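Local coordinates for protein multi-copper Oxidase CueO (Ochrobactrum, PDB 6EVG) that probably oxidises phenolic substrates with its bound copper, as laccases do, and is active towards lignin model compounds and lignosulfonate, at residues A247-F252 with P266-E271. Sequence-based numbering, arbitrary orientation.
Sequences ASDGGF and PGERYE. With EDO (1,2-ethanediol), chain D.
Ala247 and Glu271 form an antiparallel hydrogen-bonded pair where strand 243-248, the first arm of a beta hairpin whose second arm is 251-259, lies beside strand 269-275 in a cupredoxin-like domain of the oxidase. Glu271 N gives Ala247 O a sound bond of 2.9 Å, whereas the return bond from Ala247 N to Glu271 O is weak at 3.4 Å. Beyond this pair the first strand bends into a type I turn from Ser248 to Gly251, and the side chains of Ser248 and Asp249 take over from their backbone in bonding the main chain of Arg269. With its hydroxyl anti to the backbone N (chi1 -170°), Ser248 places OG 2.8 Å from Arg269 O, which accepts its hydrogen bond, and over one face of the Tyr270 ring; Lys461 also binds this OG. Asp249 follows, its OD1 taking the Arg269 N-H in a nearly straight bond of 2.9 Å (170°). Its OD2 is held by Lys461 and the backbone N atoms of Asp462 and Thr463, so the carboxylate ties the turn to the start of strand 463-466, in a different sheet. The Arg269 chain, bent at chi2 and chi3, curls back so that Asp249 CB packs over one guanidinium face. In the guanidinium plane NH1 reaches Gly267 O, while NE binds Phe127 O and NH2 pairs with Asp462. Glu271 OE1 pairs with Arg221; its OE2 accepts a hydrogen bond from a water, 2.7 Å away, that also donates to Ser248 O at 2.8 Å.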
loop_
_atom_site.group_PDB
_atom_site.type_symbol
_atom_site.label_atom_id
_atom_site.label_comp_id
_atom_site.label_asym_id
_atom_site.label_seq_id
_atom_site.Cartn_x
_atom_site.Cartn_y
_atom_site.Cartn_z
ATOM N N ALA A 247 12.568 6.854 1.337
ATOM C CA ALA A 247 11.277 7.094 2.019
ATOM C C ALA A 247 10.532 5.795 2.094
ATOM O O ALA A 247 10.677 4.894 1.286
ATOM C CB ALA A 247 10.437 8.099 1.236
ATOM N N SER A 248 9.637 5.749 3.115
ATOM C CA SER A 248 8.576 4.725 3.151
ATOM C C SER A 248 7.215 5.433 3.294
ATOM O O SER A 248 7.101 6.601 2.896
ATOM C CB SER A 248 8.848 3.644 4.206
ATOM O OG SER A 248 7.941 2.543 4.080
ATOM N N ASP A 249 6.233 4.730 3.828
ATOM C CA ASP A 249 4.810 5.151 3.756
ATOM C C ASP A 249 4.624 6.602 4.159
ATOM O O ASP A 249 3.829 7.335 3.546
ATOM C CB ASP A 249 4.003 4.287 4.752
ATOM C CG ASP A 249 4.294 2.825 4.735
ATOM O OD1 ASP A 249 4.670 2.242 3.698
ATOM O OD2 ASP A 249 4.151 2.225 5.862
ATOM N N GLY A 250 5.241 7.004 5.279
ATOM C CA GLY A 250 5.049 8.278 5.888
ATOM C C GLY A 250 6.069 9.325 5.542
ATOM O O GLY A 250 6.075 10.397 6.184
ATOM N N GLY A 251 6.931 9.040 4.573
ATOM C CA GLY A 251 7.848 10.036 4.059
ATOM C C GLY A 251 9.320 9.720 4.260
ATOM O O GLY A 251 9.724 8.548 4.413
ATOM N N PHE A 252 10.109 10.760 4.149
ATOM C CA PHE A 252 11.569 10.611 4.022
ATOM C C PHE A 252 12.181 10.120 5.298
ATOM O O PHE A 252 11.741 10.401 6.425
ATOM C CB PHE A 252 12.187 11.925 3.568
ATOM C CG PHE A 252 11.731 12.394 2.240
ATOM C CD1 PHE A 252 11.914 11.610 1.096
ATOM C CD2 PHE A 252 11.011 13.613 2.086
ATOM C CE1 PHE A 252 11.474 12.017 -0.127
ATOM C CE2 PHE A 252 10.565 13.996 0.823
ATOM C CZ PHE A 252 10.788 13.208 -0.277
ATOM N N PRO A 266 1.997 -6.121 1.241
ATOM C CA PRO A 266 0.821 -5.400 0.728
ATOM C C PRO A 266 0.508 -4.148 1.522
ATOM O O PRO A 266 0.357 -4.203 2.745
ATOM C CB PRO A 266 -0.285 -6.456 0.810
ATOM C CG PRO A 266 0.461 -7.761 0.583
ATOM C CD PRO A 266 1.747 -7.567 1.346
ATOM N N GLY A 267 0.351 -3.045 0.787
ATOM C CA GLY A 267 0.067 -1.764 1.401
ATOM C C GLY A 267 1.237 -0.890 1.712
ATOM O O GLY A 267 1.053 0.331 1.891
ATOM N N GLU A 268 2.443 -1.454 1.778
ATOM C CA GLU A 268 3.642 -0.672 1.994
ATOM C C GLU A 268 4.084 0.020 0.725
ATOM O O GLU A 268 3.886 -0.465 -0.390
ATOM C CB GLU A 268 4.806 -1.552 2.495
ATOM C CG GLU A 268 4.644 -2.154 3.875
ATOM C CD GLU A 268 5.991 -2.762 4.311
ATOM O OE1 GLU A 268 6.258 -3.920 3.913
ATOM O OE2 GLU A 268 6.745 -2.041 5.013
ATOM N N ARG A 269 4.769 1.147 0.985
ATOM C CA ARG A 269 5.425 1.901 -0.089
ATOM C C ARG A 269 6.865 2.152 0.287
ATOM O O ARG A 269 7.175 2.464 1.436
ATOM C CB ARG A 269 4.761 3.279 -0.355
ATOM C CG ARG A 269 3.353 3.219 -0.940
ATOM C CD ARG A 269 2.251 3.025 0.090
ATOM N NE ARG A 269 2.083 4.218 0.900
ATOM C CZ ARG A 269 1.571 4.229 2.122
ATOM N NH1 ARG A 269 1.203 3.095 2.737
ATOM N NH2 ARG A 269 1.404 5.397 2.751
ATOM N N TYR A 270 7.755 2.111 -0.719
ATOM C CA TYR A 270 9.123 2.580 -0.551
ATOM C C TYR A 270 9.496 3.385 -1.805
ATOM O O TYR A 270 9.228 2.954 -2.936
ATOM C CB TYR A 270 10.116 1.432 -0.398
ATOM C CG TYR A 270 9.970 0.705 0.926
ATOM C CD1 TYR A 270 10.604 1.173 2.059
ATOM C CD2 TYR A 270 9.158 -0.402 1.055
ATOM C CE1 TYR A 270 10.459 0.510 3.283
ATOM C CE2 TYR A 270 9.012 -1.070 2.261
ATOM C CZ TYR A 270 9.658 -0.590 3.359
ATOM O OH TYR A 270 9.488 -1.202 4.617
ATOM N N GLU A 271 10.166 4.512 -1.571
ATOM C CA GLU A 271 10.769 5.277 -2.687
ATOM C C GLU A 271 12.273 4.999 -2.670
ATOM O O GLU A 271 12.914 5.123 -1.603
ATOM C CB GLU A 271 10.509 6.758 -2.547
ATOM C CG GLU A 271 9.040 7.155 -2.439
ATOM C CD GLU A 271 8.811 8.635 -2.428
ATOM O OE1 GLU A 271 9.414 9.346 -3.234
ATOM O OE2 GLU A 271 8.055 9.100 -1.568
HETATM C C1 EDO D . 8.876 -3.419 7.695
HETATM O O1 EDO D . 7.547 -3.547 7.198
HETATM C C2 EDO D . 9.069 -4.351 8.868
HETATM O O2 EDO D . 9.000 -5.738 8.498
HETATM O O HOH W 1 6.806 8.464 0.798
#